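Local atomic coordinates of HTH marR-type domain-containing protein (Streptococcus agalactiae serotype III, PDB entry 7DVR), a protein that senses heme, which it binds through its iron, and probably acts as a MarR-type transcription regulator that binds DNA. Residues E16-R21 / H114-A119; E29-P34 / N76-I81; H41-P46 / Q101-F106. One frame throughout, in Å; residues are numbered along the deposited sequence. Where two conformers were deposited one is given.

Interaction 1 of 3, residues E16-R21 / H114-A119; sequences EKYLDR and HSTMLA. With HEM (protoporphyrin IX containing Fe), chain B.
The phenol of Tyr18, on helix 4-25, reaches the side of helix 97-117 at Thr116 and Met117, inside the long-helix scaffold of a MarR-type winged-helix dimer and next to its heme pocket. Tyr18 OH comes 3.3 Å from Thr116 CG2, a meeting of hydroxyl and methyl. The hydroxyl is buried here without a polar partner in the model. Farther round the ring, in one of the two conformers of Met117, Tyr18 CE2 lies 4.3 Å from Met117 CG, which approaches obliquely. The Tyr18 ring extends to helix 97-117 because its CG stands anti to the backbone N (chi1 -175°). Thr116 offers its methyl because OG1 lies beside its own backbone N, where it is hydrogen-bonded to Lys112 O one turn back and to the hydroxyl of Tyr22. The Tyr22 ring in turn meets that of Tyr18 at about 90°.

On the heme side of the same helix turn, His114 binds the iron axially, its NE2 2.1 Å from FE, and ND1 hydrogen-bonds to Leu110 O, which fixes the rotation of the imidazole. Leu118 CD1 packs at the porphyrin rim, 3.6 Å from the heme methyl CMD, and Lys123 NZ hydrogen-bonds to the heme. Leu19 reaches the vinyl carbon CAB of the heme with both methyls. The second subunit closes the site: the other axial ligand is the terminal N of its Met1.

Interaction 2 of 3, residues E29-P34 / N76-I81; sequences EHLAGP and NGFIAI
Phe78, His30 and Leu31 carry this contact between the loop joining helices 4-25 and 34-44 and the entrance to the wing of the winged helix-turn-helix fold. The Phe78 ring is the broad apolar surface. Leu31 meets it with one branch, CD2 lying 4.3 Å from Phe78 CE2 at an oblique approach, and the backbone of Glu29 passes at the far end of the ring, its O 4.5 Å from Phe78 CZ. Leu31 also packs on Val39, Lys102 and Phe106, while Phe78 rests on Gln35 and Lys102, so both side chains belong to a small core between helices 34-44 and 97-117.

His30 lies at the margin and faces Asn76. Imidazole and amide are nearly parallel, their planes 8° apart, yet His30 ND1 stays 4.1 Å from Asn76 OD1, a neighbourly approach and not a bond. That oxygen is instead held by Gln35 NE2 at the start of helix 34-44. With CG beside its backbone N (chi1 -42°), the His30 imidazole is set back alongside the Glu29 chain, whose CG lies 3.8 Å above the His30 ring, over its centre.

The position of Phe78 follows from the turn before it. Helix 63-75, the probable recognition helix, ends in a Schellman motif in which Gly77 has positive phi (77°), and the chain then enters strand 79-83. This reversal brings the Phe78 ring against Asn76: Asn76 CB sits 3.5 Å above the plane of Phe78, displaced toward its rim.

Interaction 3 of 3, residues H41-P46 / Q101-F106; sequences HLYKHP and QKATQF
Tyr43, in the last turn of helix 34-44, lays its ring against Ala103 and Thr104 of helix 97-117, joining the probable DNA-binding winged-helix lobe to the long helix that runs on into the dimer scaffold. The backbones come near at this point, 6.8 Å between the CA atoms of Tyr43 and Ala103, and the ring packs directly on the methyl of the alanine.

Ala103 CB sits over one face of the ring, displaced toward its rim, and makes a CH-pi contact 4.2 Å from the ring centroid of Tyr43. It is nearer the CB end of the ring, with Ala103 CB 3.8 Å from Tyr43 CG. The other end of the phenol meets the threonine: Tyr43 OH is 3.2 Å from Thr104 CG2, a methyl-to-hydroxyl approach in which the two side chains cross obliquely. Tyr43 spans both residues because CG points opposite its backbone N (chi1 -170°), carrying the ring out toward helix 97-117. Leu95, on the wing strand 91-95, also packs against the tyrosine.

Thr104 divides its two branches between two tasks. With chi1 at 52°, OG1 is wedged between the backbone N and the carbonyl carbon, where it turns back into its own helix and its single proton is shared between Lys100 O and Gln101 O, while CG2 is left to face the phenol. Ala103 has further neighbours on helix 34-44, touching Val39 and Met40. Gln101 O takes two donors, Gln105 N of the regular helix and the threonine hydroxyl; Thr104 OG1 lies 2.8 Å from Gln101 O, a donor standing 30° out of the carbonyl plane.

How the interactions relate
Interactions 1 and 3 share helix 97-117, interaction 3 near its start and interaction 1 at its end, with centres about 21 Å apart. The centre of interaction 2 lies about 11 Å from that of interaction 3 and about 20 Å from that of interaction 1. Along the chain, interactions 2 and 3 alternate their segments, and both are nested within the loop closed by 16-21 and 114-119. Contacts 2 and 3 touch, among other places where Ile79 packs on Leu42, forming one continuous patch inside the winged-helix lobe. Interaction 1 stands apart at the heme and the second subunit, so helix 97-117 physically connects the heme site with the probable DNA-binding lobe.

Interaction 1 of 3, residues E16-R21 / H114-A119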
loop_
_atom_site.group_PDB
_atom_site.type_symbol
_atom_site.label_atom_id
_atom_site.label_comp_id
_atom_site.label_asym_id
_atom_site.label_seq_id
_atom_site.Cartn_x
_atom_site.Cartn_y
_atom_site.Cartn_z
ATOM N N GLU A 16 1.337 2.354 -9.171
ATOM C CA GLU A 16 2.667 1.949 -9.697
ATOM C C GLU A 16 2.588 1.768 -11.222
ATOM O O GLU A 16 3.449 2.248 -11.958
ATOM C CB GLU A 16 3.066 0.631 -9.051
ATOM C CG GLU A 16 4.531 0.276 -9.250
ATOM C CD GLU A 16 4.968 -0.969 -8.488
ATOM O OE1 GLU A 16 4.099 -1.867 -8.283
ATOM O OE2 GLU A 16 6.154 -1.060 -8.177
ATOM N N LYS A 17 1.512 1.132 -11.655
ATOM C CA LYS A 17 1.235 0.854 -13.102
ATOM C C LYS A 17 1.068 2.172 -13.862
ATOM O O LYS A 17 1.601 2.309 -14.970
ATOM C CB LYS A 17 -0.062 0.035 -13.127
ATOM C CG LYS A 17 -0.593 -0.400 -14.487
ATOM C CD LYS A 17 -1.826 -1.351 -14.353
ATOM C CE LYS A 17 -2.319 -1.951 -15.662
ATOM N NZ LYS A 17 -3.137 -3.183 -15.471
ATOM N N TYR A 18 0.327 3.107 -13.288
ATOM C CA TYR A 18 0.066 4.436 -13.853
ATOM C C TYR A 18 1.352 5.227 -14.049
ATOM O O TYR A 18 1.657 5.781 -15.077
ATOM C CB TYR A 18 -0.896 5.167 -12.928
ATOM C CG TYR A 18 -1.333 6.494 -13.454
ATOM C CD1 TYR A 18 -2.194 6.554 -14.540
ATOM C CD2 TYR A 18 -0.949 7.681 -12.857
ATOM C CE1 TYR A 18 -2.615 7.762 -15.051
ATOM C CE2 TYR A 18 -1.348 8.896 -13.371
ATOM C CZ TYR A 18 -2.201 8.931 -14.455
ATOM O OH TYR A 18 -2.545 10.121 -14.971
ATOM N N LEU A 19 2.157 5.260 -12.985
ATOM C CA LEU A 19 3.411 6.007 -13.009
ATOM C C LEU A 19 4.370 5.434 -14.001
ATOM O O LEU A 19 5.011 6.179 -14.696
ATOM C CB LEU A 19 3.916 5.839 -11.580
ATOM C CG LEU A 19 5.167 6.554 -11.143
ATOM C CD1 LEU A 19 5.198 7.997 -11.628
ATOM C CD2 LEU A 19 5.179 6.450 -9.622
ATOM N N ASP A 20 4.436 4.138 -14.083
ATOM C CA ASP A 20 5.280 3.432 -15.053
ATOM C C ASP A 20 4.843 3.747 -16.483
ATOM O O ASP A 20 5.682 4.087 -17.261
ATOM C CB ASP A 20 5.254 1.930 -14.815
ATOM C CG ASP A 20 6.212 1.493 -13.699
ATOM O OD1 ASP A 20 7.087 2.301 -13.306
ATOM O OD2 ASP A 20 6.090 0.337 -13.238
ATOM N N ARG A 21 3.563 3.658 -16.763
ATOM C CA ARG A 21 3.032 4.000 -18.106
ATOM C C ARG A 21 3.275 5.467 -18.462
ATOM O O ARG A 21 3.802 5.682 -19.542
ATOM C CB ARG A 21 1.565 3.608 -18.205
ATOM C CG ARG A 21 1.380 2.101 -18.114
ATOM C CD ARG A 21 -0.033 1.631 -18.401
ATOM N NE ARG A 21 -0.259 1.670 -19.840
ATOM C CZ ARG A 21 -0.267 0.615 -20.656
ATOM N NH1 ARG A 21 -0.466 0.797 -21.950
ATOM N NH2 ARG A 21 -0.087 -0.610 -20.187
ATOM N N HIS A 114 1.500 15.649 -11.526
ATOM C CA HIS A 114 0.787 16.316 -10.404
ATOM C C HIS A 114 -0.468 17.048 -10.894
ATOM O O HIS A 114 -1.526 16.741 -10.325
ATOM C CB HIS A 114 1.746 17.181 -9.603
ATOM C CG HIS A 114 2.704 16.378 -8.790
ATOM N ND1 HIS A 114 3.884 15.861 -9.330
ATOM C CD2 HIS A 114 2.659 15.962 -7.496
ATOM C CE1 HIS A 114 4.530 15.216 -8.372
ATOM N NE2 HIS A 114 3.793 15.243 -7.287
ATOM N N SER A 115 -0.405 17.890 -11.934
ATOM C CA SER A 115 -1.631 18.505 -12.539
ATOM C C SER A 115 -2.713 17.442 -12.740
ATOM O O SER A 115 -3.849 17.624 -12.265
ATOM C CB SER A 115 -1.377 19.211 -13.845
ATOM O OG SER A 115 -0.310 20.098 -13.721
ATOM N N THR A 116 -2.393 16.364 -13.443
ATOM C CA THR A 116 -3.335 15.260 -13.705
ATOM C C THR A 116 -3.835 14.598 -12.433
ATOM O O THR A 116 -5.024 14.367 -12.281
ATOM C CB THR A 116 -2.685 14.186 -14.574
ATOM O OG1 THR A 116 -2.044 14.825 -15.679
ATOM C CG2 THR A 116 -3.718 13.201 -15.056
ATOM N N MET A 117 -2.934 14.217 -11.543
ATOM C CA MET A 117 -3.330 13.452 -10.350
ATOM C C MET A 117 -4.153 14.302 -9.377
ATOM O O MET A 117 -5.006 13.749 -8.593
ATOM C CB MET A 117 -2.061 13.034 -9.618
ATOM C CG MET A 117 -1.388 11.831 -10.225
ATOM S SD MET A 117 -0.126 11.227 -9.086
ATOM C CE MET A 117 1.016 12.599 -9.059
ATOM N N LEU A 118 -3.838 15.586 -9.349
ATOM C CA LEU A 118 -4.355 16.422 -8.249
ATOM C C LEU A 118 -5.506 17.264 -8.771
ATOM O O LEU A 118 -5.994 18.121 -8.011
ATOM C CB LEU A 118 -3.264 17.320 -7.649
ATOM C CG LEU A 118 -2.090 16.622 -6.970
ATOM C CD1 LEU A 118 -1.091 17.632 -6.379
ATOM C CD2 LEU A 118 -2.590 15.681 -5.894
ATOM N N ALA A 119 -5.961 17.014 -9.991
ATOM C CA ALA A 119 -7.110 17.762 -10.542
ATOM C C ALA A 119 -8.344 17.463 -9.694
ATOM O O ALA A 119 -8.672 16.286 -9.458
ATOM C CB ALA A 119 -7.345 17.445 -11.986
HETATM C CHA HEM B . 4.671 17.345 -4.358
HETATM C CHB HEM B . 7.804 14.334 -6.235
HETATM C CHC HEM B . 4.202 11.348 -7.156
HETATM C CHD HEM B . 1.265 14.049 -4.566
HETATM C C1A HEM B . 5.791 16.776 -4.839
HETATM C C2A HEM B . 7.025 17.417 -4.828
HETATM C C3A HEM B . 7.905 16.564 -5.355
HETATM C C4A HEM B . 7.225 15.404 -5.666
HETATM C CMA HEM B . 9.368 16.832 -5.545
HETATM C CAA HEM B . 7.343 18.809 -4.336
HETATM C CBA HEM B . 7.225 19.827 -5.486
HETATM C CGA HEM B . 7.532 21.243 -5.028
HETATM O O1A HEM B . 8.544 21.461 -4.324
HETATM O O2A HEM B . 6.792 22.205 -5.352
HETATM C C1B HEM B . 7.041 13.277 -6.652
HETATM C C2B HEM B . 7.618 12.240 -7.385
HETATM C C3B HEM B . 6.602 11.388 -7.678
HETATM C C4B HEM B . 5.413 11.957 -7.080
HETATM C CMB HEM B . 9.077 12.132 -7.741
HETATM C CAB HEM B . 6.631 10.110 -8.358
HETATM C CBB HEM B . 7.770 9.550 -8.691
HETATM C C1C HEM B . 3.104 11.793 -6.486
HETATM C C2C HEM B . 1.941 11.079 -6.329
HETATM C C3C HEM B . 1.099 11.850 -5.577
HETATM C C4C HEM B . 1.774 13.036 -5.299
HETATM C CMC HEM B . 1.713 9.716 -6.898
HETATM C CAC HEM B . -0.277 11.582 -5.195
HETATM C CBC HEM B . -0.980 10.628 -5.794
HETATM C C1D HEM B . 2.003 15.173 -4.327
HETATM C C2D HEM B . 1.407 16.304 -3.663
HETATM C C3D HEM B . 2.347 17.232 -3.612
HETATM C C4D HEM B . 3.508 16.650 -4.252
HETATM C CMD HEM B . 0.000 16.442 -3.149
HETATM C CAD HEM B . 2.205 18.603 -3.006
HETATM C CBD HEM B . 2.346 19.712 -4.068
HETATM C CGD HEM B . 2.318 21.077 -3.411
HETATM O O1D HEM B . 1.221 21.556 -3.040
HETATM O O2D HEM B . 3.373 21.738 -3.240
HETATM N NA HEM B . 5.929 15.542 -5.351
HETATM N NB HEM B . 5.748 13.065 -6.509
HETATM N NC HEM B . 2.973 12.964 -5.868
HETATM N ND HEM B . 3.237 15.434 -4.660
HETATM FE FE HEM B . 4.405 14.314 -5.536
#

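Interaction 2 of 3, residues E29-P34 / N76-I81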
loop_
_atom_site.group_PDB
_atom_site.type_symbol
_atom_site.label_atom_id
_atom_site.label_comp_id
_atom_site.label_asym_id
_atom_site.label_seq_id
_atom_site.Cartn_x
_atom_site.Cartn_y
_atom_site.Cartn_z
ATOM N N GLU A 29 11.743 7.112 -18.141
ATOM C CA GLU A 29 11.859 5.832 -17.444
ATOM C C GLU A 29 13.130 5.889 -16.568
ATOM O O GLU A 29 14.038 6.658 -16.855
ATOM C CB GLU A 29 11.933 4.698 -18.460
ATOM C CG GLU A 29 11.665 3.335 -17.864
ATOM C CD GLU A 29 11.828 2.157 -18.822
ATOM O OE1 GLU A 29 11.928 2.366 -20.060
ATOM O OE2 GLU A 29 11.846 1.019 -18.314
ATOM N N HIS A 30 13.137 5.079 -15.527
ATOM C CA HIS A 30 14.242 4.908 -14.544
ATOM C C HIS A 30 14.508 6.202 -13.789
ATOM O O HIS A 30 15.424 6.197 -12.977
ATOM C CB HIS A 30 15.563 4.445 -15.179
ATOM C CG HIS A 30 15.398 3.393 -16.216
ATOM N ND1 HIS A 30 15.762 3.612 -17.527
ATOM C CD2 HIS A 30 14.934 2.124 -16.149
ATOM C CE1 HIS A 30 15.522 2.527 -18.236
ATOM N NE2 HIS A 30 15.022 1.595 -17.411
ATOM N N LEU A 31 13.783 7.276 -14.035
ATOM C CA LEU A 31 14.073 8.504 -13.293
ATOM C C LEU A 31 13.091 8.702 -12.152
ATOM O O LEU A 31 13.325 9.637 -11.345
ATOM C CB LEU A 31 14.087 9.700 -14.219
ATOM C CG LEU A 31 15.345 9.779 -15.058
ATOM C CD1 LEU A 31 15.038 10.461 -16.356
ATOM C CD2 LEU A 31 16.478 10.498 -14.320
ATOM N N ALA A 32 12.100 7.838 -12.017
ATOM C CA ALA A 32 11.078 7.989 -10.966
ATOM C C ALA A 32 11.712 7.972 -9.584
ATOM O O ALA A 32 11.180 8.687 -8.766
ATOM C CB ALA A 32 10.040 6.915 -11.051
ATOM N N GLY A 33 12.787 7.223 -9.326
ATOM C CA GLY A 33 13.315 7.145 -7.950
ATOM C C GLY A 33 14.601 7.934 -7.682
ATOM O O GLY A 33 14.656 9.160 -7.732
ATOM N N PRO A 34 15.620 7.219 -7.191
ATOM C CA PRO A 34 16.951 7.758 -6.917
ATOM C C PRO A 34 17.749 8.332 -8.099
ATOM O O PRO A 34 18.558 9.218 -7.887
ATOM C CB PRO A 34 17.710 6.543 -6.330
ATOM C CG PRO A 34 16.807 5.341 -6.575
ATOM C CD PRO A 34 15.410 5.890 -6.627
ATOM N N ASN A 76 22.830 3.650 -18.205
ATOM C CA ASN A 76 21.780 4.429 -18.893
ATOM C C ASN A 76 22.271 5.659 -19.685
ATOM O O ASN A 76 21.388 6.239 -20.402
ATOM C CB ASN A 76 20.728 4.852 -17.881
ATOM C CG ASN A 76 20.002 3.691 -17.250
ATOM O OD1 ASN A 76 19.617 3.772 -16.092
ATOM N ND2 ASN A 76 19.847 2.605 -17.974
ATOM N N GLY A 77 23.546 6.087 -19.560
ATOM C CA GLY A 77 24.070 7.247 -20.303
ATOM C C GLY A 77 23.636 8.575 -19.718
ATOM O O GLY A 77 23.804 9.584 -20.392
ATOM N N PHE A 78 23.183 8.615 -18.456
ATOM C CA PHE A 78 22.785 9.917 -17.829
ATOM C C PHE A 78 24.000 10.675 -17.318
ATOM O O PHE A 78 23.970 11.897 -17.284
ATOM C CB PHE A 78 21.827 9.733 -16.656
ATOM C CG PHE A 78 20.590 8.938 -17.010
ATOM C CD1 PHE A 78 20.202 8.843 -18.325
ATOM C CD2 PHE A 78 19.877 8.258 -16.047
ATOM C CE1 PHE A 78 19.088 8.093 -18.695
ATOM C CE2 PHE A 78 18.735 7.534 -16.405
ATOM C CZ PHE A 78 18.360 7.454 -17.718
ATOM N N ILE A 79 25.022 9.935 -16.897
ATOM C CA ILE A 79 26.219 10.550 -16.273
ATOM C C ILE A 79 27.491 9.928 -16.810
ATOM O O ILE A 79 27.403 8.820 -17.299
ATOM C CB ILE A 79 26.173 10.395 -14.746
ATOM C CG1 ILE A 79 26.247 8.920 -14.351
ATOM C CG2 ILE A 79 25.006 11.176 -14.125
ATOM C CD1 ILE A 79 26.347 8.709 -12.806
ATOM N N ALA A 80 28.641 10.603 -16.634
ATOM C CA ALA A 80 29.990 10.025 -16.775
ATOM C C ALA A 80 30.665 10.076 -15.391
ATOM O O ALA A 80 30.393 10.978 -14.558
ATOM C CB ALA A 80 30.798 10.820 -17.760
ATOM N N ILE A 81 31.408 9.030 -15.081
ATOM C CA ILE A 81 32.051 8.828 -13.748
ATOM C C ILE A 81 33.525 9.092 -14.004
ATOM O O ILE A 81 34.132 8.249 -14.694
ATOM C CB ILE A 81 31.915 7.396 -13.181
ATOM C CG1 ILE A 81 30.483 6.956 -12.849
ATOM C CG2 ILE A 81 32.843 7.236 -11.969
ATOM C CD1 ILE A 81 30.361 5.476 -12.513
#

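Interaction 3 of 3, residues H41-P46 / Q101-F106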
loop_
_atom_site.group_PDB
_atom_site.type_symbol
_atom_site.label_atom_id
_atom_site.label_comp_id
_atom_site.label_asym_id
_atom_site.label_seq_id
_atom_site.Cartn_x
_atom_site.Cartn_y
_atom_site.Cartn_z
ATOM N N HIS A 41 19.653 17.047 -9.098
ATOM C CA HIS A 41 20.659 17.700 -8.222
ATOM C C HIS A 41 21.824 18.214 -9.069
ATOM O O HIS A 41 22.113 19.453 -9.012
ATOM C CB HIS A 41 21.128 16.804 -7.098
ATOM C CG HIS A 41 21.796 17.591 -6.006
ATOM N ND1 HIS A 41 21.081 18.098 -4.924
ATOM C CD2 HIS A 41 23.077 17.989 -5.831
ATOM C CE1 HIS A 41 21.895 18.774 -4.119
ATOM N NE2 HIS A 41 23.140 18.715 -4.638
ATOM N N LEU A 42 22.439 17.337 -9.857
ATOM C CA LEU A 42 23.479 17.733 -10.827
ATOM C C LEU A 42 22.996 18.907 -11.670
ATOM O O LEU A 42 23.731 19.900 -11.819
ATOM C CB LEU A 42 23.908 16.538 -11.688
ATOM C CG LEU A 42 24.654 15.435 -10.951
ATOM C CD1 LEU A 42 24.852 14.149 -11.735
ATOM C CD2 LEU A 42 26.023 15.962 -10.462
ATOM N N TYR A 43 21.795 18.814 -12.231
ATOM C CA TYR A 43 21.343 19.788 -13.252
ATOM C C TYR A 43 21.180 21.155 -12.592
ATOM O O TYR A 43 21.505 22.192 -13.217
ATOM C CB TYR A 43 20.016 19.381 -13.858
ATOM C CG TYR A 43 19.635 20.205 -15.077
ATOM C CD1 TYR A 43 20.369 20.144 -16.257
ATOM C CD2 TYR A 43 18.567 21.082 -15.032
ATOM C CE1 TYR A 43 20.025 20.908 -17.377
ATOM C CE2 TYR A 43 18.198 21.836 -16.145
ATOM C CZ TYR A 43 18.930 21.760 -17.317
ATOM O OH TYR A 43 18.556 22.549 -18.369
ATOM N N LYS A 44 20.741 21.146 -11.334
ATOM C CA LYS A 44 20.314 22.410 -10.682
ATOM C C LYS A 44 21.486 23.064 -9.952
ATOM O O LYS A 44 21.345 24.208 -9.520
ATOM C CB LYS A 44 19.078 22.188 -9.814
ATOM C CG LYS A 44 17.790 22.004 -10.623
ATOM C CD LYS A 44 16.528 22.240 -9.820
ATOM C CE LYS A 44 16.000 21.013 -9.099
ATOM N NZ LYS A 44 14.522 20.916 -9.161
ATOM N N HIS A 45 22.611 22.381 -9.825
ATOM C CA HIS A 45 23.820 22.943 -9.166
ATOM C C HIS A 45 25.071 22.698 -10.006
ATOM O O HIS A 45 26.057 22.208 -9.488
ATOM C CB HIS A 45 23.948 22.346 -7.752
ATOM C CG HIS A 45 22.709 22.460 -6.920
ATOM N ND1 HIS A 45 22.170 23.691 -6.580
ATOM C CD2 HIS A 45 21.927 21.523 -6.325
ATOM C CE1 HIS A 45 21.106 23.506 -5.823
ATOM N NE2 HIS A 45 20.919 22.178 -5.681
ATOM N N PRO A 46 25.166 23.214 -11.244
ATOM C CA PRO A 46 26.318 22.958 -12.121
ATOM C C PRO A 46 27.641 23.614 -11.662
ATOM O O PRO A 46 28.691 23.089 -12.031
ATOM C CB PRO A 46 25.880 23.529 -13.453
ATOM C CG PRO A 46 24.901 24.640 -13.075
ATOM C CD PRO A 46 24.201 24.164 -11.824
ATOM N N GLN A 101 19.047 16.540 -21.186
ATOM C CA GLN A 101 17.723 16.298 -21.842
ATOM C C GLN A 101 16.748 15.575 -20.886
ATOM O O GLN A 101 15.565 16.079 -20.682
ATOM C CB GLN A 101 17.960 15.445 -23.096
ATOM C CG GLN A 101 18.933 16.079 -24.075
ATOM C CD GLN A 101 18.448 16.056 -25.498
ATOM O OE1 GLN A 101 17.899 15.046 -25.948
ATOM N NE2 GLN A 101 18.649 17.165 -26.205
ATOM N N LYS A 102 17.152 14.412 -20.357
ATOM C CA LYS A 102 16.373 13.664 -19.372
ATOM C C LYS A 102 15.973 14.574 -18.245
ATOM O O LYS A 102 14.895 14.404 -17.760
ATOM C CB LYS A 102 17.136 12.488 -18.792
ATOM C CG LYS A 102 17.371 11.373 -19.752
ATOM C CD LYS A 102 16.069 10.758 -20.230
ATOM C CE LYS A 102 16.349 9.520 -21.019
ATOM N NZ LYS A 102 15.192 9.240 -21.903
ATOM N N ALA A 103 16.879 15.419 -17.706
ATOM C CA ALA A 103 16.527 16.325 -16.597
ATOM C C ALA A 103 15.388 17.287 -16.980
ATOM O O ALA A 103 14.500 17.534 -16.141
ATOM C CB ALA A 103 17.737 17.113 -16.186
ATOM N N THR A 104 15.439 17.918 -18.146
ATOM C CA THR A 104 14.428 18.933 -18.513
ATOM C C THR A 104 13.085 18.205 -18.812
ATOM O O THR A 104 12.010 18.744 -18.504
ATOM C CB THR A 104 14.965 19.752 -19.683
ATOM O OG1 THR A 104 15.386 18.843 -20.715
ATOM C CG2 THR A 104 16.107 20.655 -19.257
ATOM N N GLN A 105 13.177 16.979 -19.285
ATOM C CA GLN A 105 11.993 16.132 -19.576
ATOM C C GLN A 105 11.367 15.718 -18.252
ATOM O O GLN A 105 10.172 15.612 -18.148
ATOM C CB GLN A 105 12.375 14.871 -20.364
ATOM C CG GLN A 105 12.622 15.101 -21.843
ATOM C CD GLN A 105 13.289 13.931 -22.537
ATOM O OE1 GLN A 105 13.101 12.776 -22.174
ATOM N NE2 GLN A 105 14.012 14.235 -23.610
ATOM N N PHE A 106 12.173 15.458 -17.238
ATOM C CA PHE A 106 11.664 14.913 -15.962
ATOM C C PHE A 106 10.881 15.996 -15.248
ATOM O O PHE A 106 9.859 15.694 -14.612
ATOM C CB PHE A 106 12.802 14.436 -15.045
ATOM C CG PHE A 106 12.327 13.632 -13.858
ATOM C CD1 PHE A 106 11.646 12.433 -14.022
ATOM C CD2 PHE A 106 12.623 14.041 -12.560
ATOM C CE1 PHE A 106 11.241 11.681 -12.924
ATOM C CE2 PHE A 106 12.215 13.291 -11.471
ATOM C CZ PHE A 106 11.531 12.107 -11.644
#